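Local coordinates for MgGH51 (Meripilus giganteus, PDB 6ZPV), which hydrolytically removes terminal non-reducing alpha-L-arabinofuranosyl residues as a fungal arabinofuranosidase of glycoside hydrolase family GH51 (EC 3.2.1.55), at residues Phe379-Asn384 with Pro388-Val393; Val346-Glu351 with Asp365-Leu370. All coordinates share one frame; numbering follows the deposited sequence.

Contact 1: residues Phe379-Asn384 with Pro388-Val393. With MAN (alpha-D-mannopyranose), chain B.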
ATOM      1  N   PHE A 379      -5.506   8.773 -19.578  1.00 11.67           N
ATOM      2  CA  PHE A 379      -6.396   7.721 -19.086  1.00 11.27           C
ATOM      3  C   PHE A 379      -5.896   6.348 -19.487  1.00 11.66           C
ATOM      4  O   PHE A 379      -5.575   6.090 -20.664  1.00 12.56           O
ATOM      5  CB  PHE A 379      -7.845   7.960 -19.536  1.00 12.03           C
ATOM      6  CG  PHE A 379      -8.439   9.186 -18.862  1.00 11.65           C
ATOM      7  CD1 PHE A 379      -8.977   9.072 -17.580  1.00 12.28           C
ATOM      8  CD2 PHE A 379      -8.359  10.437 -19.429  1.00 12.57           C
ATOM      9  CE1 PHE A 379      -9.449  10.185 -16.898  1.00 12.37           C
ATOM     10  CE2 PHE A 379      -8.798  11.552 -18.734  1.00 12.94           C
ATOM     11  CZ  PHE A 379      -9.330  11.435 -17.474  1.00 12.01           C
ATOM     12  N   ILE A 380      -5.882   5.421 -18.532  1.00 11.01           N
ATOM     13  CA  ILE A 380      -5.309   4.065 -18.718  1.00 10.96           C
ATOM     14  C   ILE A 380      -6.443   3.040 -18.752  1.00 11.39           C
ATOM     15  O   ILE A 380      -7.254   2.966 -17.801  1.00 11.26           O
ATOM     16  CB  ILE A 380      -4.327   3.750 -17.578  1.00 10.93           C
ATOM     17  CG1 ILE A 380      -3.249   4.807 -17.392  1.00 11.40           C
ATOM     18  CG2 ILE A 380      -3.756   2.388 -17.780  1.00 12.06           C
ATOM     19  CD1 ILE A 380      -2.542   4.771 -16.089  1.00 12.50           C
ATOM     20  N   ALA A 381      -6.471   2.225 -19.810  1.00 10.96           N
ATOM     21  CA  ALA A 381      -7.443   1.152 -20.000  1.00 11.34           C
ATOM     22  C   ALA A 381      -6.964  -0.129 -19.290  1.00 10.94           C
ATOM     23  O   ALA A 381      -5.747  -0.385 -19.208  1.00 11.87           O
ATOM     24  CB  ALA A 381      -7.664   0.935 -21.472  1.00 12.00           C
ATOM     25  N   THR A 382      -7.940  -0.964 -18.902  1.00 10.68           N
ATOM     26  CA  THR A 382      -7.623  -2.126 -18.092  1.00 10.62           C
ATOM     27  C   THR A 382      -8.011  -3.453 -18.726  1.00 11.50           C
ATOM     28  O   THR A 382      -7.743  -4.520 -18.142  1.00 12.34           O
ATOM     29  CB  THR A 382      -8.334  -2.017 -16.729  1.00 11.29           C
ATOM     30  OG1 THR A 382      -9.715  -2.233 -16.993  1.00 11.49           O
ATOM     31  CG2 THR A 382      -8.054  -0.720 -16.016  1.00 11.51           C
ATOM     32  N   THR A 383      -8.667  -3.442 -19.892  1.00 11.81           N
ATOM     33  CA  THR A 383      -8.864  -4.651 -20.654  1.00 12.46           C
ATOM     34  C   THR A 383      -7.499  -5.144 -21.215  1.00 12.55           C
ATOM     35  O   THR A 383      -6.509  -4.398 -21.196  1.00 13.34           O
ATOM     36  CB  THR A 383      -9.885  -4.413 -21.774  1.00 12.21           C
ATOM     37  OG1 THR A 383      -9.733  -3.087 -22.308  1.00 12.09           O
ATOM     38  CG2 THR A 383     -11.300  -4.616 -21.270  1.00 12.61           C
ATOM     39  N   ASN A 384      -7.518  -6.361 -21.752  1.00 13.26           N
ATOM     40  CA  ASN A 384      -6.316  -6.850 -22.453  1.00 13.94           C
ATOM     41  C   ASN A 384      -6.060  -5.930 -23.646  1.00 14.59           C
ATOM     42  O   ASN A 384      -7.034  -5.443 -24.324  1.00 15.61           O
ATOM     43  CB  ASN A 384      -6.536  -8.285 -22.944  1.00 14.73           C
ATOM     44  CG  ASN A 384      -6.715  -9.256 -21.810  1.00 16.76           C
ATOM     45  OD1 ASN A 384      -6.115  -9.109 -20.746  1.00 16.60           O
ATOM     46  ND2 ASN A 384      -7.516 -10.286 -22.053  1.00 19.48           N
ATOM     47  N   PRO A 388     -11.081  -6.100 -26.250  1.00 15.39           N
ATOM     48  CA  PRO A 388     -11.789  -5.528 -27.380  1.00 15.76           C
ATOM     49  C   PRO A 388     -11.207  -4.199 -27.793  1.00 15.45           C
ATOM     50  O   PRO A 388     -10.493  -3.528 -27.058  1.00 15.44           O
ATOM     51  CB  PRO A 388     -13.189  -5.298 -26.779  1.00 17.67           C
ATOM     52  CG  PRO A 388     -12.937  -5.053 -25.309  1.00 15.42           C
ATOM     53  CD  PRO A 388     -11.790  -5.985 -24.966  1.00 14.76           C
ATOM     54  N   VAL A 389     -11.612  -3.770 -28.967  1.00 17.84           N
ATOM     55  CA  VAL A 389     -11.183  -2.486 -29.521  1.00 16.51           C
ATOM     56  C   VAL A 389     -11.976  -1.342 -28.878  1.00 15.68           C
ATOM     57  O   VAL A 389     -13.188  -1.364 -28.868  1.00 17.80           O
ATOM     58  CB  VAL A 389     -11.402  -2.480 -31.013  1.00 20.08           C
ATOM     59  CG1 VAL A 389     -10.946  -1.138 -31.568  1.00 26.07           C
ATOM     60  CG2 VAL A 389     -10.717  -3.683 -31.670  1.00 24.39           C
ATOM     61  N   LEU A 390     -11.276  -0.409 -28.246  1.00 14.71           N
ATOM     62  CA  LEU A 390     -11.870   0.691 -27.497  1.00 14.11           C
ATOM     63  C   LEU A 390     -11.900   2.009 -28.249  1.00 14.70           C
ATOM     64  O   LEU A 390     -11.003   2.273 -29.043  1.00 15.74           O
ATOM     65  CB  LEU A 390     -11.167   0.875 -26.165  1.00 13.90           C
ATOM     66  CG  LEU A 390     -11.100  -0.361 -25.276  1.00 13.11           C
ATOM     67  CD1 LEU A 390     -10.262  -0.055 -24.020  1.00 14.72           C
ATOM     68  CD2 LEU A 390     -12.478  -0.846 -24.876  1.00 14.35           C
ATOM     69  N   SER A 391     -12.911   2.819 -27.948  1.00 14.02           N
ATOM     70  CA  SER A 391     -13.054   4.185 -28.459  1.00 15.14           C
ATOM     71  C   SER A 391     -13.393   5.063 -27.263  1.00 14.43           C
ATOM     72  O   SER A 391     -14.344   4.776 -26.534  1.00 15.43           O
ATOM     73  CB  SER A 391     -14.192   4.214 -29.463  1.00 18.12           C
ATOM     74  OG  SER A 391     -14.387   5.534 -29.882  1.00 24.29           O
ATOM     75  N   PRO A 392     -12.678   6.178 -27.010  1.00 14.01           N
ATOM     76  CA  PRO A 392     -11.503   6.622 -27.768  1.00 14.34           C
ATOM     77  C   PRO A 392     -10.327   5.644 -27.650  1.00 15.11           C
ATOM     78  O   PRO A 392     -10.249   4.801 -26.765  1.00 14.32           O
ATOM     79  CB  PRO A 392     -11.192   7.994 -27.100  1.00 15.08           C
ATOM     80  CG  PRO A 392     -11.663   7.855 -25.715  1.00 15.69           C
ATOM     81  CD  PRO A 392     -12.906   7.037 -25.845  1.00 14.04           C
ATOM     82  N   VAL A 393      -9.396   5.776 -28.582  1.00 16.20           N
ATOM     83  CA  VAL A 393      -8.164   4.944 -28.598  1.00 16.07           C
ATOM     84  C   VAL A 393      -7.417   5.196 -27.306  1.00 14.82           C
ATOM     85  O   VAL A 393      -7.119   6.333 -26.932  1.00 15.54           O
ATOM     86  CB  VAL A 393      -7.294   5.259 -29.824  1.00 18.37           C
ATOM     87  CG1 VAL A 393      -5.959   4.483 -29.735  1.00 20.07           C
ATOM     88  CG2 VAL A 393      -7.991   4.943 -31.113  1.00 19.75           C
TER
HETATM   89  C1  MAN B   6     -12.831  -7.333 -34.370  1.00 40.70           C
HETATM   90  C2  MAN B   6     -14.014  -7.603 -35.281  1.00 40.99           C
HETATM   91  C3  MAN B   6     -13.901  -6.878 -36.656  1.00 40.52           C
HETATM   92  C4  MAN B   6     -13.627  -5.418 -36.427  1.00 36.83           C
HETATM   93  C5  MAN B   6     -12.392  -5.210 -35.529  1.00 30.32           C
HETATM   94  C6  MAN B   6     -12.100  -3.695 -35.293  1.00 43.32           C
HETATM   95  O2  MAN B   6     -15.236  -7.169 -34.620  1.00 42.49           O
HETATM   96  O3  MAN B   6     -15.129  -6.991 -37.339  1.00 42.85           O
HETATM   97  O4  MAN B   6     -13.459  -4.761 -37.687  1.00 43.32           O
HETATM   98  O5  MAN B   6     -12.599  -5.932 -34.305  1.00 30.84           O
HETATM   99  O6  MAN B   6     -13.161  -3.164 -34.450  1.00 47.46           O
HETATM  100  O   HOH W   1      -8.887  -3.435 -24.887  1.00 14.11           O
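Leu390 reaches back to the chain that leads out of strand 378-381 and brings one branch, CD1, up against both Ala381 and Thr383. Its CD1 lies 3.8 Å from Ala381 CB, an apolar contact, and 3.5 Å from Thr383 OG1. The first torsion explains this reach: CG stands opposite the carbonyl carbon (chi1 -55°) and the chain then runs extended. Beside it, Thr383 CG2 packs 4.0 Å from Pro388 CD, the two side chains crossing at about a right angle. Thr383 CB is equally near that CD, while OG1, passing beside the leucine methyl, donates to a water.

No direct hydrogen bond joins 379-384 to 388-393; this water bridges them instead. It accepts a bond from Thr383 OG1 (2.7 Å) and donates to Asn384 O (2.8 Å) and Pro388 O (2.7 Å), so three bonds grip it and two backbone carbonyls of the turn are satisfied. Cis peptide bonds precede both Pro388 and Pro392, consistent with the sharp turns of this loop. Further out, Tyr397 packs on Ala381, Thr383 and Leu390, while Trp363 NE1 bonds to Pro392 O. Val389 points away from 379-384, and its CG2 lies 3.7 Å from O6 of a mannose in a glycan that is probably N-linked to Asn421. The contact folds the loop joining consecutive parallel strands 378-381 and 396-403 of the (beta/alpha)8 barrel back onto the strand it leaves.

Contact 2: residues Val346-Glu351 with Asp365-Leu370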
ATOM      1  N   VAL A 346      -4.903   8.633 -14.718  1.00 10.62           N
ATOM      2  CA  VAL A 346      -6.103   8.067 -14.114  1.00 10.55           C
ATOM      3  C   VAL A 346      -6.389   6.725 -14.773  1.00 10.98           C
ATOM      4  O   VAL A 346      -6.381   6.642 -16.034  1.00 11.68           O
ATOM      5  CB  VAL A 346      -7.330   9.005 -14.172  1.00 11.27           C
ATOM      6  CG1 VAL A 346      -8.617   8.272 -13.862  1.00 11.29           C
ATOM      7  CG2 VAL A 346      -7.096  10.205 -13.273  1.00 11.72           C
ATOM      8  N   GLU A 347      -6.623   5.706 -13.947  1.00 10.63           N
ATOM      9  CA  GLU A 347      -6.929   4.364 -14.459  1.00 10.31           C
ATOM     10  C   GLU A 347      -8.437   4.126 -14.384  1.00 10.78           C
ATOM     11  O   GLU A 347      -9.073   4.401 -13.351  1.00 10.89           O
ATOM     12  CB  GLU A 347      -6.129   3.317 -13.652  1.00 10.70           C
ATOM     13  CG  GLU A 347      -6.269   1.904 -14.187  1.00 10.56           C
ATOM     14  CD  GLU A 347      -5.179   0.959 -13.746  1.00 11.10           C
ATOM     15  OE1 GLU A 347      -4.285   1.383 -13.001  1.00 11.07           O
ATOM     16  OE2 GLU A 347      -5.250  -0.254 -14.190  1.00 11.39           O
ATOM     17  N   VAL A 348      -9.014   3.619 -15.483  1.00 10.25           N
ATOM     18  CA  VAL A 348     -10.480   3.514 -15.595  1.00 10.89           C
ATOM     19  C   VAL A 348     -10.860   2.079 -15.211  1.00 10.75           C
ATOM     20  O   VAL A 348     -10.796   1.146 -16.053  1.00 11.18           O
ATOM     21  CB  VAL A 348     -10.928   3.935 -16.995  1.00 10.40           C
ATOM     22  CG1 VAL A 348     -12.442   3.789 -17.149  1.00 11.21           C
ATOM     23  CG2 VAL A 348     -10.473   5.356 -17.276  1.00 12.38           C
ATOM     24  N   GLY A 349     -11.256   1.881 -13.955  1.00 10.02           N
ATOM     25  CA  GLY A 349     -11.621   0.550 -13.477  1.00 10.47           C
ATOM     26  C   GLY A 349     -10.414  -0.245 -12.978  1.00 10.04           C
ATOM     27  O   GLY A 349      -9.330   0.318 -12.757  1.00 10.83           O
ATOM     28  N   ASN A 350     -10.653  -1.536 -12.784  1.00 10.73           N
ATOM     29  CA  ASN A 350      -9.574  -2.490 -12.434  1.00 10.52           C
ATOM     30  C   ASN A 350      -9.905  -3.794 -13.145  1.00 10.77           C
ATOM     31  O   ASN A 350     -11.014  -4.349 -13.010  1.00 11.18           O
ATOM     32  CB  ASN A 350      -9.497  -2.758 -10.938  1.00 10.67           C
ATOM     33  CG  ASN A 350      -8.387  -3.727 -10.607  1.00 10.34           C
ATOM     34  OD1 ASN A 350      -7.219  -3.402 -10.859  1.00 10.62           O
ATOM     35  ND2 ASN A 350      -8.718  -4.922 -10.101  1.00 11.22           N
ATOM     36  N   GLU A 351      -8.909  -4.302 -13.904  1.00 10.69           N
ATOM     37  CA  GLU A 351      -9.033  -5.670 -14.479  1.00 11.33           C
ATOM     38  C   GLU A 351     -10.377  -5.825 -15.189  1.00 10.98           C
ATOM     39  O   GLU A 351     -11.055  -6.858 -15.056  1.00 11.91           O
ATOM     40  CB  GLU A 351      -8.771  -6.760 -13.455  1.00 11.55           C
ATOM     41  CG  GLU A 351      -7.333  -6.743 -12.930  1.00 11.49           C
ATOM     42  CD  GLU A 351      -6.868  -8.031 -12.300  1.00 11.76           C
ATOM     43  OE1 GLU A 351      -7.737  -8.811 -11.795  1.00 12.52           O
ATOM     44  OE2 GLU A 351      -5.621  -8.259 -12.298  1.00 12.65           O
ATOM     45  N   ASP A 365     -17.854   5.946 -22.387  1.00 12.14           N
ATOM     46  CA  ASP A 365     -18.652   7.014 -21.754  1.00 12.08           C
ATOM     47  C   ASP A 365     -17.850   7.701 -20.617  1.00 12.16           C
ATOM     48  O   ASP A 365     -17.895   8.914 -20.507  1.00 12.24           O
ATOM     49  CB  ASP A 365     -19.992   6.469 -21.254  1.00 13.07           C
ATOM     50  CG  ASP A 365     -20.925   6.007 -22.374  1.00 14.40           C
ATOM     51  OD1 ASP A 365     -20.577   6.161 -23.568  1.00 15.39           O
ATOM     52  OD2 ASP A 365     -22.034   5.567 -22.038  1.00 17.84           O
ATOM     53  N   PHE A 366     -17.115   6.914 -19.827  1.00 11.72           N
ATOM     54  CA  PHE A 366     -16.265   7.530 -18.807  1.00 10.95           C
ATOM     55  C   PHE A 366     -15.214   8.380 -19.431  1.00 11.15           C
ATOM     56  O   PHE A 366     -15.052   9.530 -18.988  1.00 11.87           O
ATOM     57  CB  PHE A 366     -15.635   6.472 -17.874  1.00 11.24           C
ATOM     58  CG  PHE A 366     -16.455   6.058 -16.675  1.00 11.33           C
ATOM     59  CD1 PHE A 366     -17.455   5.103 -16.800  1.00 11.71           C
ATOM     60  CD2 PHE A 366     -16.241   6.659 -15.468  1.00 11.62           C
ATOM     61  CE1 PHE A 366     -18.225   4.758 -15.700  1.00 11.78           C
ATOM     62  CE2 PHE A 366     -17.021   6.320 -14.358  1.00 11.91           C
ATOM     63  CZ  PHE A 366     -17.992   5.365 -14.478  1.00 11.32           C
ATOM     64  N   VAL A 367     -14.432   7.879 -20.371  1.00 11.25           N
ATOM     65  CA  VAL A 367     -13.280   8.657 -20.847  1.00 11.82           C
ATOM     66  C   VAL A 367     -13.765   9.841 -21.703  1.00 11.78           C
ATOM     67  O   VAL A 367     -13.170  10.927 -21.625  1.00 12.20           O
ATOM     68  CB  VAL A 367     -12.252   7.773 -21.583  1.00 11.95           C
ATOM     69  CG1 VAL A 367     -11.128   8.608 -22.165  1.00 12.68           C
ATOM     70  CG2 VAL A 367     -11.727   6.739 -20.628  1.00 12.57           C
ATOM     71  N   THR A 368     -14.840   9.691 -22.484  1.00 11.90           N
ATOM     72  CA  THR A 368     -15.310  10.856 -23.253  1.00 12.82           C
ATOM     73  C   THR A 368     -15.600  12.017 -22.266  1.00 12.03           C
ATOM     74  O   THR A 368     -15.197  13.172 -22.483  1.00 13.14           O
ATOM     75  CB  THR A 368     -16.529  10.509 -24.118  1.00 13.64           C
ATOM     76  OG1 THR A 368     -16.150   9.502 -25.062  1.00 14.77           O
ATOM     77  CG2 THR A 368     -17.054  11.702 -24.873  1.00 16.21           C
ATOM     78  N   ALA A 369     -16.346  11.699 -21.193  1.00 12.05           N
ATOM     79  CA  ALA A 369     -16.701  12.732 -20.195  1.00 12.40           C
ATOM     80  C   ALA A 369     -15.474  13.249 -19.442  1.00 11.66           C
ATOM     81  O   ALA A 369     -15.309  14.475 -19.262  1.00 12.64           O
ATOM     82  CB  ALA A 369     -17.740  12.210 -19.257  1.00 13.10           C
ATOM     83  N   LEU A 370     -14.666  12.319 -18.912  1.00 11.43           N
ATOM     84  CA  LEU A 370     -13.553  12.728 -18.064  0.50 12.11           C
ATOM     85  C   LEU A 370     -12.455  13.437 -18.867  1.00 11.76           C
ATOM     86  O   LEU A 370     -11.871  14.415 -18.373  1.00 12.17           O
ATOM     87  CB  LEU A 370     -13.017  11.516 -17.296  0.50 11.36           C
ATOM     88  CG  LEU A 370     -13.712  11.173 -15.982  0.50 11.04           C
ATOM     89  CD1 LEU A 370     -15.218  10.930 -16.094  0.50 11.37           C
ATOM     90  CD2 LEU A 370     -13.056   9.998 -15.330  0.50 11.45           C
TER
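Val348 is the residue of 346-351 that meets helix 359-373, touching Phe366 and Val367 on one helical turn. Earlier, Val346 also directs its side chain toward the helix but packs on Phe379 of the next strand. Glu347 faces the other way, into the barrel, where its OE1 makes a salt bridge with Arg226. At Val348 the two methyls divide the work: CG2 lies 3.8 Å from Val367 CG2, the side chains crossing obliquely, and CG1 sits 4.2 Å from Phe366 CB. CG1 stands opposite the backbone N (chi1 178°), which spreads the methyls over both helical residues. Such packing of an outward-facing strand valine against the following helix belongs to a beta-alpha-beta crossover, here strand 345-348, helix 359-373 and strand 378-381 of the barrel. Phe366 in turn leans on Ile309 of helix 306-320, and Val367 on Pro392. Gly349 (phi 86°, psi -167°) has backbone angles at which a CB would collide with Val348 O, which calls for glycine. Asn350 ND2 then bonds to Glu234, and Glu351 OE2 to His400 ND1. In clan GH-A the general acid/base is the glutamate of an Asn-Glu pair at the C-terminal end of the fourth barrel strand, consistent with such a role for Glu351.

In the fold
Contact 2 precedes contact 1 in the chain; their centres are 9 Å apart, and they meet where strands 345-348 and 378-381 lie side by side in the parallel sheet. Ile380 joins them by probable hydrogen bonds through its N and its O, both to strand 345-348: Ile380 N to Val346 O at 2.8 Å, and Ile380 O to Val348 N at 3.0 Å. Thr382 CG2 also packs 3.3 Å from Val348 O. On the outer side Phe379 touches Val348 and Leu370, so helix 359-373 backs both contacts. Contact 1 extends outward to the glycan, whereas 346-351 in contact 2 continues inward to Glu351, which touches Glu429 in the probable active site.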